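Local coordinates for Slr0280 protein (PDB 5H3K) that is of unknown function but carries a phosphodiester glycosidase (NAGPA) family region and so may cleave a sugar phosphodiester, at residues K247-T252 / D262-A267; E184-T189 / F240-G245; D266-K271 / W281-V286; Q178-R183 / D592-T597; L89-L94 / V104-G109. One frame throughout, in Å; residues are numbered along the deposited sequence.

Contact 1 of 5, residues K247-T252 / D262-A267; sequences KLQVST and DARADA
Lys-247 and Arg-264 form a hydrogen-bonded pair of the antiparallel beta hairpin made by strands 247-253 and 258-264, and Gln-249 repeats the pattern with Asp-262. Each pair is joined twice through the backbone; the shortest of the four bonds runs from Gln-249 N to Asp-262 O (2.7 Å), with the donor in the carbonyl plane. Between them, Leu-248 and Ala-263 are a non-hydrogen-bonded pair whose side chains turn to the other face of the sheet, where Leu-248 CD2 rests 4.1 Å from Ala-263 CB.

The face carrying Lys-247, Gln-249, Asp-262 and Arg-264 is polar. Gln-249 has CG anti to its backbone nitrogen (chi1 173°) and runs out extended, which brings OE1 within 3.7 Å of Arg-264 CD. The amide and guanidinium planes are nearly parallel, 11° apart, though the side chains cross at a slant. This is packing without a direct hydrogen bond: the guanidinium grips Asp-266 side-on, with NE to OD1 and NH2 to OD2, a two-nitrogen salt bridge, and it also makes a cation-pi contact with Trp-163. Gln-249 OE1 accepts from a water that also donates to Asp-266 O. A second water donates to Gln-249 O and Asp-262 OD2 and accepts from Ser-251 OG, while the other carboxylate oxygen, Asp-262 OD1, pairs with Arg-166.

Beyond the paired residues, 265-267 bring the Ala-267 carbonyl to the tip of the extended Lys-247, whose ammonium NZ donates to Ala-267 O over 2.8 Å, tilted 32° from the carbonyl plane.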
# COMPACT_ATOMS: atom_id res chain seq x y z
N LYS A 247 17.45 9.62 10.33
CA LYS A 247 16.60 10.07 9.24
C LYS A 247 16.70 11.58 9.16
O LYS A 247 17.26 12.20 10.06
CB LYS A 247 15.14 9.69 9.51
CG LYS A 247 14.91 8.21 9.79
CD LYS A 247 13.42 7.94 10.02
CE LYS A 247 13.19 6.69 10.85
NZ LYS A 247 11.75 6.46 11.11
N LEU A 248 16.16 12.16 8.11
CA LEU A 248 16.10 13.62 8.02
C LEU A 248 14.73 14.11 8.43
O LEU A 248 13.71 13.54 8.03
CB LEU A 248 16.40 14.09 6.61
CG LEU A 248 17.76 13.71 6.03
CD1 LEU A 248 17.94 14.39 4.68
CD2 LEU A 248 18.86 14.12 7.00
N GLN A 249 14.69 15.16 9.23
CA GLN A 249 13.44 15.88 9.46
C GLN A 249 13.65 17.30 8.97
O GLN A 249 14.51 18.01 9.50
CB GLN A 249 13.05 15.87 10.94
CG GLN A 249 11.84 16.75 11.28
CD GLN A 249 11.48 16.71 12.76
OE1 GLN A 249 11.83 15.76 13.48
NE2 GLN A 249 10.78 17.73 13.22
N VAL A 250 12.89 17.71 7.96
CA VAL A 250 13.11 19.00 7.31
C VAL A 250 11.96 19.96 7.57
O VAL A 250 10.79 19.57 7.48
CB VAL A 250 13.28 18.82 5.79
CG1 VAL A 250 13.68 20.14 5.13
CG2 VAL A 250 14.32 17.77 5.50
N SER A 251 12.29 21.21 7.88
CA SER A 251 11.27 22.23 8.13
C SER A 251 11.72 23.59 7.63
O SER A 251 12.85 23.74 7.15
CB SER A 251 10.96 22.31 9.62
OG SER A 251 12.16 22.55 10.35
N THR A 252 10.84 24.59 7.73
CA THR A 252 11.16 25.92 7.22
C THR A 252 11.08 26.98 8.32
O THR A 252 10.45 26.76 9.36
CB THR A 252 10.26 26.32 6.04
OG1 THR A 252 8.90 26.47 6.50
CG2 THR A 252 10.31 25.27 4.94
N ASP A 262 17.33 18.55 9.80
CA ASP A 262 17.80 17.91 11.02
C ASP A 262 18.03 16.41 10.78
O ASP A 262 17.17 15.73 10.21
CB ASP A 262 16.79 18.12 12.16
CG ASP A 262 16.66 19.58 12.56
OD1 ASP A 262 17.68 20.30 12.54
OD2 ASP A 262 15.55 20.00 12.92
N ALA A 263 19.19 15.91 11.20
CA ALA A 263 19.47 14.48 11.15
C ALA A 263 19.32 13.90 12.56
O ALA A 263 20.04 14.29 13.47
CB ALA A 263 20.86 14.21 10.60
N ARG A 264 18.37 12.98 12.73
CA ARG A 264 18.09 12.42 14.05
C ARG A 264 17.44 11.04 13.92
O ARG A 264 16.90 10.70 12.86
CB ARG A 264 17.20 13.37 14.86
CG ARG A 264 15.82 13.61 14.25
CD ARG A 264 15.08 14.78 14.90
NE ARG A 264 14.91 14.58 16.33
CZ ARG A 264 14.44 15.51 17.16
NH1 ARG A 264 14.10 16.70 16.70
NH2 ARG A 264 14.33 15.24 18.45
N ALA A 265 17.48 10.26 15.00
CA ALA A 265 16.91 8.92 14.99
C ALA A 265 15.43 8.90 15.38
O ALA A 265 14.69 7.99 14.99
CB ALA A 265 17.71 8.00 15.90
N ASP A 266 14.98 9.89 16.14
CA ASP A 266 13.58 9.91 16.56
C ASP A 266 12.71 10.77 15.63
O ASP A 266 12.36 11.91 15.95
CB ASP A 266 13.46 10.37 18.02
CG ASP A 266 14.16 11.69 18.28
OD1 ASP A 266 15.18 11.97 17.61
OD2 ASP A 266 13.69 12.45 19.15
N ALA A 267 12.36 10.20 14.48
CA ALA A 267 11.64 10.90 13.42
C ALA A 267 10.81 9.85 12.71
O ALA A 267 11.15 8.66 12.80
CB ALA A 267 12.62 11.55 12.46
O HOH W 1 13.81 20.36 11.06
O HOH W 2 10.74 13.69 15.23

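Contact 2 of 5, residues E184-T189 / F240-G245; sequences EEAVVT and FQLPVG
The Phe-240 ring is met at its edge, near its plane, by Ala-186 O, while Val-188 CG2 approaches it obliquely and comes to 4.2 Å from CE1. With CG anti to the carbonyl carbon (chi1 -73°), the ring reaches along the paired strand, so that CE1 meets Val-188 as CB lies against Ala-186 CB. A second pair of flat groups occupies the other face of the sheet: the Glu-185 carboxylate and the Gln-241 amide stand almost perpendicular, 87° apart. They do not bond directly. A water donates to both Glu-185 OE2 and Gln-241 OE1, bridging them at the exposed surface, where the aliphatic Glu-185 CG is 4.1 Å from the amide oxygen.

Between the two faces the backbones form an antiparallel ladder. Ala-186 and Phe-240 are the hydrogen-bonded pair, with Phe-240 N to Ala-186 O at 2.7 Å, and Glu-185 and Gln-241 the non-hydrogen-bonded one. The strand ends at Gln-241, yet Leu-242 N, in the first loop residue, still donates to Glu-184 O (2.8 Å) in the carbonyl plane. Alongside this loop the Glu-184 chain, bent at chi2 (75°), lies side by side with Val-244, OE2 being 3.7 Å from CG2. One water, 2.6 Å from Glu-184 OE2, donates to that oxygen and accepts from Gly-245 N, tying the carboxylate to the loop.

Strands 185-190 and 235-241 are the central pair of a four-stranded antiparallel sheet flanked by strands 177-182 and 226-232; the apolar side chains of Val-188, Phe-240 and Leu-242 pack against strand 258-264 of the facing sheet.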
# COMPACT_ATOMS: atom_id res chain seq x y z
N GLU A 184 21.06 4.49 4.38
CA GLU A 184 21.93 5.57 4.88
C GLU A 184 22.17 6.73 3.92
O GLU A 184 22.85 7.71 4.26
CB GLU A 184 23.28 4.99 5.35
CG GLU A 184 23.18 4.11 6.59
CD GLU A 184 22.60 2.74 6.30
OE1 GLU A 184 23.12 2.04 5.41
OE2 GLU A 184 21.60 2.37 6.96
N GLU A 185 21.59 6.65 2.72
CA GLU A 185 21.71 7.71 1.73
C GLU A 185 20.44 8.55 1.74
O GLU A 185 19.33 8.01 1.65
CB GLU A 185 21.93 7.13 0.32
CG GLU A 185 23.28 6.45 0.10
CD GLU A 185 23.41 5.80 -1.28
OE1 GLU A 185 22.44 5.83 -2.06
OE2 GLU A 185 24.50 5.27 -1.60
N ALA A 186 20.58 9.86 1.83
CA ALA A 186 19.42 10.72 1.75
C ALA A 186 19.73 11.92 0.88
O ALA A 186 20.88 12.34 0.77
CB ALA A 186 18.97 11.14 3.16
N VAL A 187 18.69 12.48 0.25
CA VAL A 187 18.88 13.66 -0.58
C VAL A 187 17.73 14.64 -0.43
O VAL A 187 16.55 14.27 -0.46
CB VAL A 187 19.12 13.30 -2.07
CG1 VAL A 187 18.02 12.39 -2.60
CG2 VAL A 187 19.27 14.58 -2.93
N VAL A 188 18.09 15.90 -0.23
CA VAL A 188 17.12 16.98 -0.24
C VAL A 188 17.25 17.72 -1.57
O VAL A 188 18.33 18.20 -1.92
CB VAL A 188 17.37 17.95 0.95
CG1 VAL A 188 16.42 19.15 0.87
CG2 VAL A 188 17.20 17.24 2.28
N THR A 189 16.16 17.78 -2.33
CA THR A 189 16.17 18.54 -3.58
C THR A 189 15.42 19.83 -3.32
O THR A 189 14.31 19.81 -2.79
CB THR A 189 15.48 17.77 -4.73
OG1 THR A 189 16.08 16.48 -4.88
CG2 THR A 189 15.60 18.52 -6.05
N PHE A 240 23.18 13.47 1.54
CA PHE A 240 23.60 13.07 2.88
C PHE A 240 24.03 11.62 2.97
O PHE A 240 23.37 10.73 2.43
CB PHE A 240 22.46 13.27 3.89
CG PHE A 240 22.18 14.71 4.21
CD1 PHE A 240 21.35 15.47 3.40
CD2 PHE A 240 22.75 15.31 5.33
CE1 PHE A 240 21.09 16.82 3.70
CE2 PHE A 240 22.49 16.65 5.64
CZ PHE A 240 21.66 17.40 4.83
N GLN A 241 25.12 11.40 3.70
CA GLN A 241 25.49 10.08 4.17
C GLN A 241 25.26 10.05 5.68
O GLN A 241 25.94 10.74 6.45
CB GLN A 241 26.95 9.79 3.84
CG GLN A 241 27.39 8.38 4.22
CD GLN A 241 26.83 7.32 3.28
OE1 GLN A 241 26.71 7.55 2.08
NE2 GLN A 241 26.49 6.15 3.83
N LEU A 242 24.29 9.26 6.12
CA LEU A 242 23.86 9.28 7.53
C LEU A 242 24.31 8.05 8.29
O LEU A 242 24.39 6.96 7.72
CB LEU A 242 22.34 9.37 7.61
CG LEU A 242 21.70 10.61 6.97
CD1 LEU A 242 20.18 10.52 6.99
CD2 LEU A 242 22.18 11.87 7.69
N PRO A 243 24.59 8.21 9.59
CA PRO A 243 24.78 7.05 10.47
C PRO A 243 23.54 6.16 10.41
O PRO A 243 22.43 6.66 10.21
CB PRO A 243 24.91 7.68 11.86
CG PRO A 243 25.34 9.09 11.62
CD PRO A 243 24.70 9.49 10.32
N VAL A 244 23.74 4.85 10.56
CA VAL A 244 22.63 3.90 10.58
C VAL A 244 21.58 4.33 11.60
O VAL A 244 21.92 4.71 12.72
CB VAL A 244 23.13 2.49 10.93
CG1 VAL A 244 21.95 1.58 11.29
CG2 VAL A 244 23.93 1.89 9.77
N GLY A 245 20.32 4.30 11.21
CA GLY A 245 19.24 4.64 12.11
C GLY A 245 18.78 6.09 12.02
O GLY A 245 17.67 6.41 12.44
O HOH W 3 19.85 3.86 8.24
O HOH W 4 26.56 5.07 0.12

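Contact 3 of 5, residues D266-K271 / W281-V286; sequences DAPPVK and WQQRFV
In Lys-271, CG anti to the backbone nitrogen (chi1 -170°) and an extended chi2 lay CD over one face of the Trp-281 indole, 3.8 Å from CZ2 and offset toward the rim: a CH-pi contact. The bends at chi3 and chi4 then carry NZ away to Leu-93 O, which accepts a hydrogen bond from it. Gln-283, bent at chi2 (64°), turns its amide against the Pro-268 ring, with NE2 3.6 Å from CG, while OE1 bonds to Thr-296 OG1.

The backbone geometry is that of a beta hairpin, strand 271-276 returning as strand 279-288 at the edge of a large antiparallel sheet. Lys-271 and Gln-283 are its hydrogen-bonded pair here, Gln-283 N reaching Lys-271 O at 2.8 Å and Lys-271 N reaching Gln-283 O at 3.0 Å. Ahead of the strand the chain is irregular, and the peptide bond before Pro-268 is cis.

That incoming loop passes along the edge of the Phe-285 ring. Val-270 CG1 meets the ring edge 3.8 Å from CD2, the two side chains crossing at about a right angle, and Ala-267 N also lies at the edge, in plane. A water sits over the centre of one ring face, 3.5 Å above the plane. It donates to Pro-268 O and accepts from Gln-283 NE2, so with OE1 on Thr-296 both ends of the amide have a partner.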
# COMPACT_ATOMS: atom_id res chain seq x y z
N ASP A 266 14.98 9.89 16.14
CA ASP A 266 13.58 9.91 16.56
C ASP A 266 12.71 10.77 15.63
O ASP A 266 12.36 11.91 15.95
CB ASP A 266 13.46 10.37 18.02
CG ASP A 266 14.16 11.69 18.28
OD1 ASP A 266 15.18 11.97 17.61
OD2 ASP A 266 13.69 12.45 19.15
N ALA A 267 12.36 10.20 14.48
CA ALA A 267 11.64 10.90 13.42
C ALA A 267 10.81 9.85 12.71
O ALA A 267 11.15 8.66 12.80
CB ALA A 267 12.62 11.55 12.46
N PRO A 268 9.75 10.25 11.99
CA PRO A 268 9.23 11.60 11.77
C PRO A 268 8.38 12.04 12.96
O PRO A 268 8.02 11.20 13.79
CB PRO A 268 8.36 11.44 10.53
CG PRO A 268 7.86 10.03 10.62
CD PRO A 268 9.02 9.25 11.19
N PRO A 269 8.07 13.35 13.06
CA PRO A 269 7.31 13.83 14.21
C PRO A 269 5.85 13.37 14.19
O PRO A 269 5.36 12.94 13.14
CB PRO A 269 7.40 15.36 14.07
CG PRO A 269 7.73 15.60 12.63
CD PRO A 269 8.56 14.44 12.20
N VAL A 270 5.17 13.45 15.33
CA VAL A 270 3.78 12.98 15.42
C VAL A 270 2.86 13.90 14.64
O VAL A 270 3.13 15.09 14.48
CB VAL A 270 3.29 12.86 16.87
CG1 VAL A 270 4.31 12.10 17.70
CG2 VAL A 270 3.03 14.23 17.46
N LYS A 271 1.77 13.33 14.13
CA LYS A 271 0.83 14.09 13.31
C LYS A 271 -0.52 13.40 13.39
O LYS A 271 -0.59 12.17 13.46
CB LYS A 271 1.31 14.15 11.85
CG LYS A 271 0.51 15.12 10.97
CD LYS A 271 0.81 14.94 9.47
CE LYS A 271 2.28 15.23 9.13
NZ LYS A 271 2.71 16.57 9.59
N TRP A 281 -5.60 10.00 9.41
CA TRP A 281 -4.19 9.61 9.21
C TRP A 281 -3.39 10.03 10.45
O TRP A 281 -3.50 11.17 10.90
CB TRP A 281 -3.69 10.28 7.91
CG TRP A 281 -2.21 10.56 7.78
CD1 TRP A 281 -1.16 9.85 8.29
CD2 TRP A 281 -1.63 11.65 7.04
NE1 TRP A 281 0.03 10.43 7.91
CE2 TRP A 281 -0.23 11.53 7.16
CE3 TRP A 281 -2.16 12.69 6.30
CZ2 TRP A 281 0.64 12.44 6.55
CZ3 TRP A 281 -1.29 13.59 5.70
CH2 TRP A 281 0.09 13.46 5.82
N GLN A 282 -2.61 9.11 11.03
CA GLN A 282 -1.78 9.46 12.18
C GLN A 282 -0.37 8.98 12.02
O GLN A 282 -0.13 7.91 11.45
CB GLN A 282 -2.37 8.90 13.48
CG GLN A 282 -3.74 9.46 13.82
CD GLN A 282 -4.46 8.66 14.89
OE1 GLN A 282 -5.36 7.87 14.59
NE2 GLN A 282 -4.07 8.87 16.13
N GLN A 283 0.57 9.78 12.53
CA GLN A 283 1.95 9.35 12.70
C GLN A 283 2.23 9.42 14.20
O GLN A 283 1.98 10.44 14.83
CB GLN A 283 2.91 10.26 11.91
CG GLN A 283 4.37 9.85 12.00
CD GLN A 283 4.63 8.49 11.40
OE1 GLN A 283 4.06 8.14 10.35
NE2 GLN A 283 5.49 7.69 12.05
N ARG A 284 2.71 8.32 14.77
CA ARG A 284 2.85 8.18 16.22
C ARG A 284 4.12 7.42 16.57
O ARG A 284 4.68 6.72 15.73
CB ARG A 284 1.68 7.36 16.78
CG ARG A 284 0.40 8.13 17.02
CD ARG A 284 -0.71 7.19 17.50
NE ARG A 284 -1.30 6.44 16.39
CZ ARG A 284 -2.41 5.71 16.50
NH1 ARG A 284 -2.89 5.06 15.45
NH2 ARG A 284 -3.02 5.65 17.68
N PHE A 285 4.56 7.56 17.82
CA PHE A 285 5.57 6.67 18.38
C PHE A 285 4.87 5.70 19.32
O PHE A 285 4.13 6.11 20.21
CB PHE A 285 6.64 7.45 19.15
CG PHE A 285 7.52 8.31 18.28
CD1 PHE A 285 8.63 7.77 17.65
CD2 PHE A 285 7.22 9.65 18.08
CE1 PHE A 285 9.45 8.57 16.84
CE2 PHE A 285 8.03 10.45 17.27
CZ PHE A 285 9.14 9.90 16.65
N VAL A 286 5.08 4.40 19.12
CA VAL A 286 4.49 3.41 20.00
C VAL A 286 5.58 2.76 20.86
O VAL A 286 6.56 2.23 20.33
CB VAL A 286 3.70 2.34 19.22
CG1 VAL A 286 3.13 1.31 20.18
CG2 VAL A 286 2.58 2.99 18.41
O HOH W 5 6.60 8.89 14.34

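Contact 4 of 5, residues Q178-R183 / D592-T597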
# COMPACT_ATOMS: atom_id res chain seq x y z
N GLN A 178 11.84 18.69 -1.77
CA GLN A 178 11.42 17.34 -1.45
C GLN A 178 12.60 16.60 -0.84
O GLN A 178 13.75 17.05 -0.95
CB GLN A 178 10.93 16.62 -2.71
CG GLN A 178 11.97 16.55 -3.82
CD GLN A 178 11.42 15.97 -5.12
OE1 GLN A 178 11.61 14.79 -5.42
NE2 GLN A 178 10.75 16.81 -5.91
N VAL A 179 12.33 15.48 -0.18
CA VAL A 179 13.38 14.69 0.46
C VAL A 179 13.12 13.21 0.25
O VAL A 179 11.99 12.75 0.35
CB VAL A 179 13.54 15.05 1.98
CG1 VAL A 179 12.19 15.01 2.70
CG2 VAL A 179 14.57 14.15 2.67
N SER A 180 14.17 12.46 -0.10
CA SER A 180 14.08 11.00 -0.26
C SER A 180 15.22 10.32 0.50
O SER A 180 16.33 10.85 0.56
CB SER A 180 14.10 10.63 -1.74
OG SER A 180 14.13 9.22 -1.93
N GLN A 181 14.96 9.15 1.09
CA GLN A 181 16.00 8.41 1.81
C GLN A 181 15.92 6.92 1.53
O GLN A 181 14.84 6.32 1.56
CB GLN A 181 15.93 8.66 3.31
CG GLN A 181 17.00 7.89 4.12
CD GLN A 181 17.11 8.36 5.56
OE1 GLN A 181 16.40 9.27 5.98
NE2 GLN A 181 18.01 7.74 6.31
N ALA A 182 17.07 6.32 1.25
CA ALA A 182 17.17 4.87 1.11
C ALA A 182 18.29 4.41 1.99
O ALA A 182 19.46 4.66 1.69
CB ALA A 182 17.45 4.48 -0.35
N ARG A 183 17.95 3.71 3.08
CA ARG A 183 18.94 3.31 4.08
C ARG A 183 19.74 4.54 4.53
O ARG A 183 19.16 5.52 4.98
CB ARG A 183 19.84 2.19 3.54
CG ARG A 183 19.15 0.83 3.41
CD ARG A 183 19.95 -0.15 2.55
NE ARG A 183 20.28 0.43 1.25
CZ ARG A 183 19.44 0.49 0.21
NH1 ARG A 183 18.20 0.02 0.31
NH2 ARG A 183 19.83 1.04 -0.94
N ASP A 592 4.73 6.21 4.60
CA ASP A 592 5.55 5.53 5.60
C ASP A 592 7.02 5.37 5.24
O ASP A 592 7.84 5.08 6.12
CB ASP A 592 4.98 4.14 5.86
CG ASP A 592 5.02 3.26 4.61
OD1 ASP A 592 4.44 3.65 3.57
OD2 ASP A 592 5.65 2.17 4.66
N ARG A 593 7.36 5.48 3.96
CA ARG A 593 8.74 5.30 3.51
C ARG A 593 8.92 5.99 2.18
O ARG A 593 7.94 6.34 1.52
CB ARG A 593 9.08 3.81 3.37
CG ARG A 593 8.42 3.12 2.16
CD ARG A 593 8.41 1.60 2.29
NE ARG A 593 9.75 1.07 2.53
CZ ARG A 593 10.04 -0.16 2.97
NH1 ARG A 593 9.07 -1.04 3.18
NH2 ARG A 593 11.31 -0.51 3.17
N SER A 594 10.17 6.18 1.77
CA SER A 594 10.43 6.75 0.44
C SER A 594 10.10 5.74 -0.65
O SER A 594 10.40 4.55 -0.51
CB SER A 594 11.89 7.17 0.30
OG SER A 594 12.13 8.32 1.10
N PRO A 595 9.47 6.21 -1.74
CA PRO A 595 9.08 5.32 -2.84
C PRO A 595 10.22 4.44 -3.34
O PRO A 595 9.95 3.29 -3.67
CB PRO A 595 8.63 6.29 -3.93
CG PRO A 595 8.06 7.46 -3.15
CD PRO A 595 9.01 7.60 -1.96
N VAL A 596 11.46 4.93 -3.37
CA VAL A 596 12.57 4.10 -3.85
C VAL A 596 12.84 2.84 -3.01
O VAL A 596 13.42 1.88 -3.51
CB VAL A 596 13.91 4.89 -4.01
CG1 VAL A 596 13.75 6.00 -5.04
CG2 VAL A 596 14.39 5.43 -2.66
N THR A 597 12.43 2.85 -1.74
CA THR A 597 12.64 1.71 -0.85
C THR A 597 11.50 0.69 -0.85
O THR A 597 11.59 -0.34 -0.19
CB THR A 597 12.88 2.16 0.62
OG1 THR A 597 11.68 2.73 1.16
CG2 THR A 597 14.01 3.19 0.69
O HOH W 6 10.53 10.34 0.33
O HOH W 7 11.98 7.95 -3.19
O HOH W 8 12.70 5.39 3.09
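The Ser-594 side chain is directed toward strand 177-182, and OG accepts from Gln-181 N at 2.9 Å with a nearly linear N-H...O angle of 170°. A hydroxyl thus takes an N-H on the outer edge of the strand. The Ser-594 chi1 of -71° keeps OG beside its own nitrogen, where it meets Gln-181 N. Ser-180 OG lies 3.7 Å from Ser-594 OG.

Next along the strand the meeting is apolar. Ala-182 CB faces two methyl groups that belong to successive residues, Val-596 CG2 at 3.9 Å and Thr-597 CG2 at 3.8 Å. Thr-597 presents this methyl because OG1 takes the position between nitrogen and carbonyl carbon (chi1 68°). From there OG1 donates to Ser-594 O, in the carbonyl plane and on a lone pair, and accepts from Arg-593 NE. Ser-594 O also accepts from Thr-597 N, so Thr-597, the last residue of the 3-10 turn at 595-597, is tied through N and OG1 to a single oxygen just ahead of the turn.

Water fills in the rest of this surface contact. One molecule joins Val-179 O to Ser-594 OG, another Ser-180 OG to Val-596 N, and a third donates to Gln-181 O while accepting from Ser-594 N at 3.0 Å.

Strand 177-182 is the outermost strand of its four-stranded sheet, bordered by strand 185-190; the loop that meets its outer edge links strands 589-590 and 600-609 of the phosphodiester glycosidase family region.

Contact 5 of 5, residues L89-L94 / V104-G109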
# COMPACT_ATOMS: atom_id res chain seq x y z
N LEU A 89 6.25 19.78 -2.58
CA LEU A 89 6.44 21.22 -2.37
C LEU A 89 7.13 21.50 -1.03
O LEU A 89 7.80 22.52 -0.89
CB LEU A 89 5.13 21.99 -2.44
CG LEU A 89 4.26 21.84 -3.69
CD1 LEU A 89 3.21 22.93 -3.69
CD2 LEU A 89 5.10 21.88 -4.96
N GLY A 90 6.94 20.61 -0.06
CA GLY A 90 7.47 20.80 1.28
C GLY A 90 6.52 21.48 2.26
O GLY A 90 6.97 22.00 3.28
N LEU A 91 5.22 21.48 1.97
CA LEU A 91 4.25 22.02 2.93
C LEU A 91 4.20 21.17 4.19
O LEU A 91 4.02 19.95 4.11
CB LEU A 91 2.84 22.04 2.34
CG LEU A 91 2.50 22.80 1.07
CD1 LEU A 91 0.98 22.97 0.97
CD2 LEU A 91 3.22 24.13 0.96
N ASP A 92 4.34 21.79 5.36
CA ASP A 92 4.16 21.07 6.62
C ASP A 92 2.67 21.07 6.91
O ASP A 92 2.08 22.13 7.11
CB ASP A 92 4.94 21.76 7.74
CG ASP A 92 4.96 20.96 9.06
OD1 ASP A 92 4.52 19.79 9.08
OD2 ASP A 92 5.44 21.52 10.08
N LEU A 93 2.04 19.89 6.88
CA LEU A 93 0.62 19.77 7.23
C LEU A 93 0.47 19.63 8.74
O LEU A 93 0.87 18.62 9.32
CB LEU A 93 -0.02 18.56 6.54
CG LEU A 93 0.18 18.45 5.02
CD1 LEU A 93 -0.62 17.31 4.43
CD2 LEU A 93 -0.18 19.75 4.34
N LEU A 94 -0.11 20.65 9.37
CA LEU A 94 -0.29 20.66 10.82
C LEU A 94 -1.59 19.97 11.23
O LEU A 94 -2.54 19.89 10.43
CB LEU A 94 -0.30 22.11 11.33
CG LEU A 94 0.80 23.00 10.77
CD1 LEU A 94 0.68 24.43 11.33
CD2 LEU A 94 2.16 22.42 11.09
N VAL A 104 -1.22 24.92 7.60
CA VAL A 104 0.07 24.54 7.03
C VAL A 104 1.15 25.54 7.44
O VAL A 104 0.84 26.67 7.83
CB VAL A 104 0.02 24.46 5.47
CG1 VAL A 104 -0.98 23.39 4.99
CG2 VAL A 104 -0.30 25.82 4.85
N GLN A 105 2.41 25.11 7.38
CA GLN A 105 3.55 26.02 7.51
C GLN A 105 4.46 25.84 6.31
O GLN A 105 4.82 24.71 5.96
CB GLN A 105 4.32 25.76 8.81
CG GLN A 105 3.70 26.38 10.06
CD GLN A 105 3.84 27.90 10.12
OE1 GLN A 105 3.47 28.61 9.18
NE2 GLN A 105 4.38 28.41 11.23
N TRP A 106 4.79 26.94 5.65
CA TRP A 106 5.68 26.91 4.50
C TRP A 106 6.27 28.31 4.29
O TRP A 106 5.67 29.15 3.62
CB TRP A 106 4.95 26.42 3.24
CG TRP A 106 5.87 26.21 2.05
CD1 TRP A 106 6.75 25.18 1.87
CD2 TRP A 106 5.99 27.06 0.90
NE1 TRP A 106 7.42 25.35 0.67
CE2 TRP A 106 6.97 26.49 0.07
CE3 TRP A 106 5.38 28.25 0.51
CZ2 TRP A 106 7.34 27.07 -1.14
CZ3 TRP A 106 5.75 28.82 -0.70
CH2 TRP A 106 6.71 28.23 -1.51
N PHE A 107 7.44 28.53 4.89
CA PHE A 107 8.09 29.83 4.89
C PHE A 107 7.11 30.92 5.32
O PHE A 107 6.96 31.94 4.65
CB PHE A 107 8.69 30.12 3.52
CG PHE A 107 9.76 29.14 3.10
CD1 PHE A 107 11.05 29.24 3.60
CD2 PHE A 107 9.47 28.11 2.21
CE1 PHE A 107 12.04 28.34 3.22
CE2 PHE A 107 10.46 27.21 1.83
CZ PHE A 107 11.74 27.33 2.33
N SER A 108 6.44 30.67 6.44
CA SER A 108 5.45 31.60 6.97
C SER A 108 5.67 31.88 8.45
O SER A 108 5.97 30.97 9.23
CB SER A 108 4.04 31.05 6.72
OG SER A 108 3.98 29.64 6.87
N GLY A 109 5.55 33.14 8.85
CA GLY A 109 5.59 33.48 10.27
C GLY A 109 4.34 33.00 10.97
O GLY A 109 4.39 32.44 12.08
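Asp-92 and Gln-105 satisfy each other's backbone groups: Asp-92 N donates to Gln-105 O and Gln-105 N to Asp-92 O, both at 3.0 Å. In the second bond the donor lies in the carbonyl plane, on a lone pair. The same Asp-92 O is approached by Val-104 CA (3.1 Å) in a CA-H...O contact. Lys-271 NZ donates to Leu-93 O and makes no more than a long, weak ion pair with Asp-92 OD1.

The two paired residues belong to an antiparallel beta hairpin of strands 92-93 and 101-105. Leu-93 and Val-104, a non-hydrogen-bonded pair, put their side chains on the other face, where the two lie side by side, CD2 of Leu-93 3.8 Å from CG1 of Val-104.

Past the pairing, Trp-106 turns toward the end of helix 82-89. Its indole NE1 has a weak hydrogen bond to Leu-89 O, 3.3 Å long and bent to 128°. Packing adds to this weak bond: Leu-91 CD2 stands over one face, 3.5 Å from CG, as a CH-pi contact, Phe-107 CD2 lies over the ring as well, and Gly-90 O is at the edge. Gly-90 itself leaves the helical conformation with positive phi (92°), turning the chain into the strand. Trp-106 N donates to Ser-108 OG (3.1 Å, 168°).

Overall arrangement
Contacts 1 and 2 come from two four-stranded sheets packed face to face, their centres about 10 Å apart: Leu-248 CD1 of contact 1 meets Ala-186 CB at 3.7 Å and touches Phe-240 and Val-188 of contact 2. Contact 4 continues the second sheet outward, Val-187 N bonding Ser-180 O at 2.9 Å, and connects it to the family region. Contact 3 shares Asp-266 and Ala-267 with contact 1, and its Lys-271 NZ reaches Leu-93 O of contact 5 (2.8 Å, probably a hydrogen bond), their centres about 17 Å apart. Contact 5 joins contact 1 through Thr-252 OG1 and Phe-107 N (3.0 Å, probably a hydrogen bond). No catalytic site is established among them.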